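Local coordinates for probable CoA-transferase alpha subunit (Rhodococcus jostii, PDB 6COJ), which probably serves as the alpha subunit of a CoA-transferase-family enzyme, and binds the coenzyme A thioester of a spirocyclic lactone, at residues Leu23-Met34 against Ala53-Thr63; Met119-Ala127 against Ile170-Asp178. The protein carries 1 engineered substitution. One frame throughout, in Å; residues are numbered along the deposited sequence.

Contact 1 (Leu23-Met34 against Ala53-Thr63); sequences LDDAVGELRSGM and ALLRSDVTDLT
V27 sits over the end of helix 48-56 and sends its two methyls to different partners. The contact sets the lead-in to a beta-alpha-beta unit of the Rossmann-like CoA-transferase fold against that unit's return: helix 23-28 and the turn after it run into strand 35-38, helix 48-56 into strand 62-65. V27 CG2 rests 3.6 Å from A53 CB, and V27 CG1, anti to its own nitrogen (chi1 172°), lies 3.6 Å from S57 OG and also faces L54 CD2; small alanine and branched valine suit so close an approach. On the solvent-facing side D24 OD1 takes R56 NH2 at 2.9 Å in a salt bridge, met on the syn side, 35° out of the carboxylate plane; the guanidinium plane is turned 65° from that plane, and a water also joins D24 OD1 to A53 O. Beyond the helices, V59 CG1 packs against the backbone of R31, and polar bonds take over. S32 OG accepts from T60 N at 2.9 Å, and G33 N donates to T60 O at 3.0 Å in the carbonyl plane. G33 is third in a type II turn, R31 to M34, where a beta carbon would press on the preceding carbonyl. M34 O then receives T63 N at 3.0 Å, as the two segments become neighbouring strands. In the second shell D61 OD1 bonds to T82 OG1, and K80 NZ to the carbonyls of S57 and V59. At the helix exit S57 OG accepts from V59 N at 3.1 Å, an ST turn, and donates in turn to L54 O at 2.7 Å.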
loop_
_atom_site.group_PDB
_atom_site.type_symbol
_atom_site.label_atom_id
_atom_site.label_comp_id
_atom_site.label_asym_id
_atom_site.label_seq_id
_atom_site.Cartn_x
_atom_site.Cartn_y
_atom_site.Cartn_z
ATOM N N LEU A 23 25.113 -1.735 -18.465
ATOM C CA LEU A 23 25.337 -2.277 -17.127
ATOM C C LEU A 23 26.513 -1.592 -16.447
ATOM O O LEU A 23 26.417 -1.180 -15.284
ATOM C CB LEU A 23 25.601 -3.783 -17.215
ATOM C CG LEU A 23 24.378 -4.625 -17.576
ATOM C CD1 LEU A 23 24.826 -5.992 -18.057
ATOM C CD2 LEU A 23 23.462 -4.761 -16.375
ATOM N N ASP A 24 27.643 -1.485 -17.153
ATOM C CA ASP A 24 28.825 -0.862 -16.568
ATOM C C ASP A 24 28.611 0.632 -16.326
ATOM O O ASP A 24 29.119 1.179 -15.339
ATOM C CB ASP A 24 30.048 -1.118 -17.454
ATOM C CG ASP A 24 30.511 -2.571 -17.419
ATOM O OD1 ASP A 24 30.169 -3.307 -16.473
ATOM O OD2 ASP A 24 31.243 -2.982 -18.342
ATOM N N ASP A 25 27.885 1.309 -17.227
ATOM C CA ASP A 25 27.522 2.713 -17.011
ATOM C C ASP A 25 26.759 2.881 -15.706
ATOM O O ASP A 25 27.029 3.797 -14.919
ATOM C CB ASP A 25 26.604 3.209 -18.137
ATOM C CG ASP A 25 27.325 3.491 -19.440
ATOM O OD1 ASP A 25 28.554 3.693 -19.437
ATOM O OD2 ASP A 25 26.628 3.540 -20.480
ATOM N N ALA A 26 25.761 2.025 -15.480
ATOM C CA ALA A 26 24.933 2.154 -14.287
ATOM C C ALA A 26 25.764 1.971 -13.024
ATOM O O ALA A 26 25.662 2.763 -12.078
ATOM C CB ALA A 26 23.776 1.153 -14.340
ATOM N N VAL A 27 26.622 0.948 -13.005
ATOM C CA VAL A 27 27.484 0.740 -11.848
ATOM C C VAL A 27 28.489 1.877 -11.713
ATOM O O VAL A 27 28.907 2.214 -10.596
ATOM C CB VAL A 27 28.118 -0.662 -11.911
ATOM C CG1 VAL A 27 29.180 -0.856 -10.815
ATOM C CG2 VAL A 27 27.006 -1.701 -11.781
ATOM N N GLY A 28 28.854 2.513 -12.830
ATOM C CA GLY A 28 29.713 3.688 -12.799
ATOM C C GLY A 28 29.118 4.877 -12.065
ATOM O O GLY A 28 29.854 5.805 -11.709
ATOM N N GLU A 29 27.801 4.889 -11.859
ATOM C CA GLU A 29 27.133 5.912 -11.064
ATOM C C GLU A 29 27.124 5.590 -9.578
ATOM O O GLU A 29 26.740 6.449 -8.772
ATOM C CB GLU A 29 25.682 6.082 -11.529
ATOM C CG GLU A 29 25.533 6.670 -12.916
ATOM C CD GLU A 29 26.285 7.974 -13.067
ATOM O OE1 GLU A 29 27.233 8.028 -13.878
ATOM O OE2 GLU A 29 25.938 8.943 -12.362
ATOM N N LEU A 30 27.501 4.373 -9.201
ATOM C CA LEU A 30 27.556 3.971 -7.805
ATOM C C LEU A 30 28.935 4.272 -7.234
ATOM O O LEU A 30 29.909 4.468 -7.965
ATOM C CB LEU A 30 27.245 2.482 -7.671
ATOM C CG LEU A 30 25.942 2.043 -8.341
ATOM C CD1 LEU A 30 25.790 0.535 -8.218
ATOM C CD2 LEU A 30 24.728 2.774 -7.737
ATOM N N ARG A 31 29.005 4.324 -5.908
ATOM C CA ARG A 31 30.244 4.650 -5.224
ATOM C C ARG A 31 30.400 3.743 -4.017
ATOM O O ARG A 31 29.414 3.338 -3.393
ATOM C CB ARG A 31 30.258 6.105 -4.739
ATOM C CG ARG A 31 30.035 7.139 -5.826
ATOM C CD ARG A 31 31.254 7.249 -6.724
ATOM N NE ARG A 31 31.132 8.348 -7.677
ATOM C CZ ARG A 31 30.714 8.208 -8.929
ATOM N NH1 ARG A 31 30.632 9.264 -9.726
ATOM N NH2 ARG A 31 30.387 7.008 -9.388
ATOM N N SER A 32 31.654 3.437 -3.686
ATOM C CA SER A 32 31.919 2.686 -2.472
ATOM C C SER A 32 31.318 3.422 -1.281
ATOM O O SER A 32 31.280 4.656 -1.247
ATOM C CB SER A 32 33.427 2.494 -2.284
ATOM O OG SER A 32 33.953 1.662 -3.309
ATOM N N GLY A 33 30.823 2.658 -0.314
ATOM C CA GLY A 33 30.214 3.222 0.871
ATOM C C GLY A 33 28.738 3.517 0.757
ATOM O O GLY A 33 28.131 3.923 1.756
ATOM N N MET A 34 28.137 3.318 -0.413
ATOM C CA MET A 34 26.720 3.609 -0.576
ATOM C C MET A 34 25.868 2.592 0.161
ATOM O O MET A 34 26.269 1.443 0.383
ATOM C CB MET A 34 26.328 3.565 -2.050
ATOM C CG MET A 34 26.520 4.870 -2.759
ATOM S SD MET A 34 25.927 4.712 -4.444
ATOM C CE MET A 34 26.123 6.397 -5.020
ATOM N N ALA A 53 27.812 -6.841 -12.701
ATOM C CA ALA A 53 28.539 -5.624 -13.054
ATOM C C ALA A 53 29.176 -4.990 -11.820
ATOM O O ALA A 53 30.292 -4.456 -11.895
ATOM C CB ALA A 53 27.615 -4.642 -13.781
ATOM N N LEU A 54 28.489 -5.047 -10.675
ATOM C CA LEU A 54 29.109 -4.617 -9.423
ATOM C C LEU A 54 30.369 -5.422 -9.116
ATOM O O LEU A 54 31.385 -4.856 -8.692
ATOM C CB LEU A 54 28.108 -4.747 -8.275
ATOM C CG LEU A 54 27.428 -3.458 -7.836
ATOM C CD1 LEU A 54 26.337 -3.751 -6.804
ATOM C CD2 LEU A 54 28.443 -2.483 -7.273
ATOM N N LEU A 55 30.320 -6.747 -9.312
ATOM C CA LEU A 55 31.479 -7.593 -9.042
ATOM C C LEU A 55 32.659 -7.222 -9.927
ATOM O O LEU A 55 33.813 -7.279 -9.490
ATOM C CB LEU A 55 31.115 -9.068 -9.229
ATOM C CG LEU A 55 30.865 -9.852 -7.933
ATOM C CD1 LEU A 55 29.800 -9.182 -7.087
ATOM C CD2 LEU A 55 30.497 -11.304 -8.224
ATOM N N ARG A 56 32.392 -6.858 -11.182
ATOM C CA ARG A 56 33.465 -6.461 -12.086
ATOM C C ARG A 56 34.092 -5.141 -11.663
ATOM O O ARG A 56 35.266 -4.896 -11.962
ATOM C CB ARG A 56 32.920 -6.328 -13.509
ATOM C CG ARG A 56 32.534 -7.633 -14.163
ATOM C CD ARG A 56 32.363 -7.465 -15.663
ATOM N NE ARG A 56 31.302 -6.537 -16.026
ATOM C CZ ARG A 56 30.021 -6.881 -16.159
ATOM N NH1 ARG A 56 29.646 -8.138 -15.959
ATOM N NH2 ARG A 56 29.120 -5.975 -16.505
ATOM N N SER A 57 33.327 -4.283 -10.988
ATOM C CA SER A 57 33.763 -2.954 -10.588
ATOM C C SER A 57 34.579 -3.018 -9.300
ATOM O O SER A 57 34.706 -4.064 -8.660
ATOM C CB SER A 57 32.558 -2.038 -10.361
ATOM O OG SER A 57 31.973 -2.230 -9.072
ATOM N N ASP A 58 35.123 -1.865 -8.914
ATOM C CA ASP A 58 35.806 -1.717 -7.635
ATOM C C ASP A 58 34.913 -1.143 -6.545
ATOM O O ASP A 58 35.415 -0.794 -5.472
ATOM C CB ASP A 58 37.082 -0.881 -7.785
ATOM C CG ASP A 58 36.811 0.564 -8.174
ATOM O OD1 ASP A 58 35.641 0.933 -8.413
ATOM O OD2 ASP A 58 37.788 1.340 -8.245
ATOM N N VAL A 59 33.610 -1.021 -6.797
ATOM C CA VAL A 59 32.693 -0.487 -5.796
ATOM C C VAL A 59 32.555 -1.495 -4.665
ATOM O O VAL A 59 32.210 -2.662 -4.892
ATOM C CB VAL A 59 31.332 -0.179 -6.434
ATOM C CG1 VAL A 59 30.313 0.181 -5.352
ATOM C CG2 VAL A 59 31.466 0.953 -7.443
ATOM N N THR A 60 32.797 -1.048 -3.436
ATOM C CA THR A 60 32.818 -1.956 -2.297
ATOM C C THR A 60 32.356 -1.190 -1.062
ATOM O O THR A 60 31.825 -0.083 -1.168
ATOM C CB THR A 60 34.216 -2.575 -2.163
ATOM O OG1 THR A 60 34.178 -3.652 -1.218
ATOM C CG2 THR A 60 35.230 -1.526 -1.719
ATOM N N ASP A 61 32.547 -1.794 0.116
ATOM C CA ASP A 61 32.147 -1.187 1.388
ATOM C C ASP A 61 30.669 -0.789 1.372
ATOM O O ASP A 61 30.285 0.291 1.823
ATOM C CB ASP A 61 33.057 -0.006 1.746
ATOM C CG ASP A 61 32.768 0.573 3.127
ATOM O OD1 ASP A 61 32.471 -0.201 4.062
ATOM O OD2 ASP A 61 32.852 1.811 3.271
ATOM N N LEU A 62 29.828 -1.676 0.851
ATOM C CA LEU A 62 28.420 -1.365 0.647
ATOM C C LEU A 62 27.600 -1.721 1.878
ATOM O O LEU A 62 27.898 -2.668 2.610
ATOM C CB LEU A 62 27.872 -2.144 -0.545
ATOM C CG LEU A 62 28.476 -1.752 -1.898
ATOM C CD1 LEU A 62 27.926 -2.645 -2.998
ATOM C CD2 LEU A 62 28.209 -0.279 -2.203
ATOM N N THR A 63 26.552 -0.942 2.099
ATOM C CA THR A 63 25.495 -1.315 3.020
ATOM C C THR A 63 24.330 -1.749 2.143
ATOM O O THR A 63 23.867 -0.970 1.307
ATOM C CB THR A 63 25.119 -0.120 3.897
ATOM O OG1 THR A 63 26.226 0.207 4.751
ATOM C CG2 THR A 63 23.911 -0.441 4.765
HETATM O O HOH W 1 30.996 -2.681 -13.905
HETATM O O HOH W 2 28.447 1.347 3.611
#

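Contact 2 (Met119-Ala127 against Ile170-Asp178); sequences MVKCGLEAA and IAMPALNLD
The peptide carbonyl of G123 is approached on both of its faces: L175 N comes from one, 58° out of the plane, and A127 N, its helical partner, from the other. The L175 N bond to G123 O is 3.0 Å long and nearly straight, so the helix accepts a backbone donor from segment 170-178 without giving up its own bond. Glycine makes this possible, since a beta carbon here would fall only 2.6 Å from L175 CG and would also strike M172 CE. L175 CD1 instead reaches along the helix to V120 O, 3.7 Å away. At the flat amide of N176, OD1 meets A127 CB, while A174 CB nestles against A126 and A127, small residues that let segment and helix close up. M172 bends at chi2 (64°) to lie along the helix at M119 and G123: its SD lies 3.6 Å from M119 CE, its CE 3.4 Å from M119 O, and its CB 3.7 Å from C122 SG. With an alanine here SD and CE would be gone, which is likely to open a gap beside G123 and leave M119 CE without its sulfur neighbour. The axis of residues 170-173 crosses that of helix residues 119-127 at -62°; strand 168-173 is the middle strand of a three-stranded antiparallel sheet, whose strand 133-136 packs on C122 and A126. Helix 144-148 covers M119 and M172, and helix 203-208 flanks V120 and L124.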
loop_
_atom_site.group_PDB
_atom_site.type_symbol
_atom_site.label_atom_id
_atom_site.label_comp_id
_atom_site.label_asym_id
_atom_site.label_seq_id
_atom_site.Cartn_x
_atom_site.Cartn_y
_atom_site.Cartn_z
ATOM N N MET A 119 9.288 -5.856 8.377
ATOM C CA MET A 119 9.959 -4.609 8.712
ATOM C C MET A 119 10.690 -4.017 7.517
ATOM O O MET A 119 10.856 -2.796 7.448
ATOM C CB MET A 119 10.917 -4.819 9.883
ATOM C CG MET A 119 10.205 -5.101 11.200
ATOM S SD MET A 119 11.341 -5.620 12.510
ATOM C CE MET A 119 12.339 -4.148 12.723
ATOM N N VAL A 120 11.162 -4.855 6.584
ATOM C CA VAL A 120 11.776 -4.322 5.370
ATOM C C VAL A 120 10.768 -3.487 4.593
ATOM O O VAL A 120 11.030 -2.331 4.243
ATOM C CB VAL A 120 12.362 -5.450 4.503
ATOM C CG1 VAL A 120 12.968 -4.857 3.248
ATOM C CG2 VAL A 120 13.446 -6.220 5.266
ATOM N N LYS A 121 9.605 -4.068 4.301
ATOM C CA LYS A 121 8.552 -3.336 3.606
ATOM C C LYS A 121 8.226 -2.043 4.339
ATOM O O LYS A 121 8.130 -0.968 3.729
ATOM C CB LYS A 121 7.314 -4.229 3.506
ATOM C CG LYS A 121 6.106 -3.539 2.893
ATOM C CD LYS A 121 4.849 -4.398 3.042
ATOM C CE LYS A 121 3.641 -3.661 2.475
ATOM N NZ LYS A 121 2.399 -4.472 2.496
ATOM N N CYS A 122 8.076 -2.133 5.656
ATOM C CA CYS A 122 7.737 -0.967 6.458
ATOM C C CYS A 122 8.800 0.122 6.336
ATOM O O CYS A 122 8.478 1.300 6.119
ATOM C CB CYS A 122 7.578 -1.427 7.905
ATOM S SG CYS A 122 7.137 -0.157 9.080
ATOM N N GLY A 123 10.075 -0.252 6.478
ATOM C CA GLY A 123 11.137 0.737 6.387
ATOM C C GLY A 123 11.227 1.385 5.018
ATOM O O GLY A 123 11.518 2.580 4.905
ATOM N N LEU A 124 10.990 0.606 3.961
ATOM C CA LEU A 124 10.991 1.181 2.618
ATOM C C LEU A 124 9.809 2.120 2.432
ATOM O O LEU A 124 9.951 3.183 1.824
ATOM C CB LEU A 124 10.967 0.079 1.562
ATOM C CG LEU A 124 12.206 -0.812 1.484
ATOM C CD1 LEU A 124 11.930 -1.975 0.544
ATOM C CD2 LEU A 124 13.410 -0.010 0.993
ATOM N N GLU A 125 8.645 1.754 2.974
ATOM C CA GLU A 125 7.485 2.635 2.913
ATOM C C GLU A 125 7.743 3.946 3.649
ATOM O O GLU A 125 7.311 5.016 3.197
ATOM C CB GLU A 125 6.262 1.918 3.487
ATOM C CG GLU A 125 5.636 0.919 2.533
ATOM C CD GLU A 125 4.531 0.088 3.179
ATOM O OE1 GLU A 125 4.513 -0.027 4.423
ATOM O OE2 GLU A 125 3.682 -0.442 2.431
ATOM N N ALA A 126 8.422 3.887 4.793
ATOM C CA ALA A 126 8.735 5.119 5.511
ATOM C C ALA A 126 9.624 6.024 4.665
ATOM O O ALA A 126 9.355 7.224 4.520
ATOM C CB ALA A 126 9.379 4.807 6.865
ATOM N N ALA A 127 10.674 5.456 4.067
ATOM C CA ALA A 127 11.538 6.237 3.193
ATOM C C ALA A 127 10.770 6.801 2.004
ATOM O O ALA A 127 10.967 7.964 1.632
ATOM C CB ALA A 127 12.710 5.376 2.719
ATOM N N ILE A 170 7.366 -1.007 17.811
ATOM C CA ILE A 170 8.645 -0.743 17.161
ATOM C C ILE A 170 8.497 0.498 16.295
ATOM O O ILE A 170 7.533 0.623 15.530
ATOM C CB ILE A 170 9.063 -1.940 16.293
ATOM C CG1 ILE A 170 9.192 -3.220 17.127
ATOM C CG2 ILE A 170 10.344 -1.631 15.528
ATOM C CD1 ILE A 170 10.326 -3.193 18.149
ATOM N N ALA A 171 9.439 1.426 16.406
ATOM C CA ALA A 171 9.535 2.529 15.452
ATOM C C ALA A 171 10.507 2.079 14.374
ATOM O O ALA A 171 11.727 2.180 14.538
ATOM C CB ALA A 171 10.030 3.795 16.147
ATOM N N MET A 172 9.993 1.526 13.288
ATOM C CA MET A 172 10.887 1.100 12.222
ATOM C C MET A 172 11.463 2.331 11.539
ATOM O O MET A 172 10.704 3.124 10.973
ATOM C CB MET A 172 10.114 0.261 11.211
ATOM C CG MET A 172 10.977 -0.167 10.036
ATOM S SD MET A 172 12.319 -1.248 10.558
ATOM C CE MET A 172 13.341 -1.118 9.100
ATOM N N PRO A 173 12.776 2.545 11.572
ATOM C CA PRO A 173 13.336 3.720 10.898
ATOM C C PRO A 173 13.241 3.578 9.386
ATOM O O PRO A 173 13.224 2.472 8.833
ATOM C CB PRO A 173 14.801 3.715 11.349
ATOM C CG PRO A 173 15.096 2.246 11.549
ATOM C CD PRO A 173 13.826 1.695 12.162
ATOM N N ALA A 174 13.195 4.723 8.714
ATOM C CA ALA A 174 13.204 4.718 7.259
ATOM C C ALA A 174 14.467 4.049 6.730
ATOM O O ALA A 174 15.578 4.297 7.218
ATOM C CB ALA A 174 13.134 6.151 6.741
ATOM N N LEU A 175 14.287 3.192 5.727
ATOM C CA LEU A 175 15.412 2.587 5.014
ATOM C C LEU A 175 15.733 3.427 3.776
ATOM O O LEU A 175 15.476 3.048 2.629
ATOM C CB LEU A 175 15.094 1.133 4.663
ATOM C CG LEU A 175 14.944 0.191 5.866
ATOM C CD1 LEU A 175 14.383 -1.159 5.440
ATOM C CD2 LEU A 175 16.278 0.015 6.587
ATOM N N ASN A 176 16.283 4.613 4.028
ATOM C CA ASN A 176 16.682 5.485 2.934
ATOM C C ASN A 176 17.879 4.888 2.212
ATOM O O ASN A 176 18.818 4.394 2.837
ATOM C CB ASN A 176 17.055 6.863 3.476
ATOM C CG ASN A 176 15.969 7.443 4.352
ATOM O OD1 ASN A 176 14.939 7.884 3.857
ATOM N ND2 ASN A 176 16.190 7.436 5.663
ATOM N N LEU A 177 17.856 4.945 0.888
ATOM C CA LEU A 177 18.880 4.318 0.068
ATOM C C LEU A 177 19.584 5.344 -0.807
ATOM O O LEU A 177 18.945 6.235 -1.376
ATOM C CB LEU A 177 18.242 3.281 -0.856
ATOM C CG LEU A 177 17.247 2.310 -0.211
ATOM C CD1 LEU A 177 16.527 1.485 -1.276
ATOM C CD2 LEU A 177 17.960 1.409 0.785
ATOM N N ASP A 178 20.905 5.193 -0.947
ATOM C CA ASP A 178 21.602 5.983 -1.954
ATOM C C ASP A 178 21.221 5.520 -3.348
ATOM O O ASP A 178 21.111 6.339 -4.268
ATOM C CB ASP A 178 23.114 5.894 -1.753
ATOM C CG ASP A 178 23.548 6.488 -0.433
ATOM O OD1 ASP A 178 23.153 7.638 -0.142
ATOM O OD2 ASP A 178 24.251 5.793 0.321
#

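Overall arrangement
Contact 2 is largely buried and apolar, packing a helix on the last residues of a central strand in a small antiparallel sheet through methionine sulfur, and on the loop after it through leucine and alanine, with a single backbone bond between its segments. Contact 1 lies partly at the surface, so its small hydrophobic centre is bordered by a salt bridge, a serine-to-backbone bond and waters. Their centres are about 23 Å apart, yet both reach the same parallel sheet, through strands 62-65 and 177-184. They meet where M34 CA packs on D178 OD2 at 3.4 Å, and that oxygen accepts from T35 N at the start of strand 35-38, which lies between the two strands.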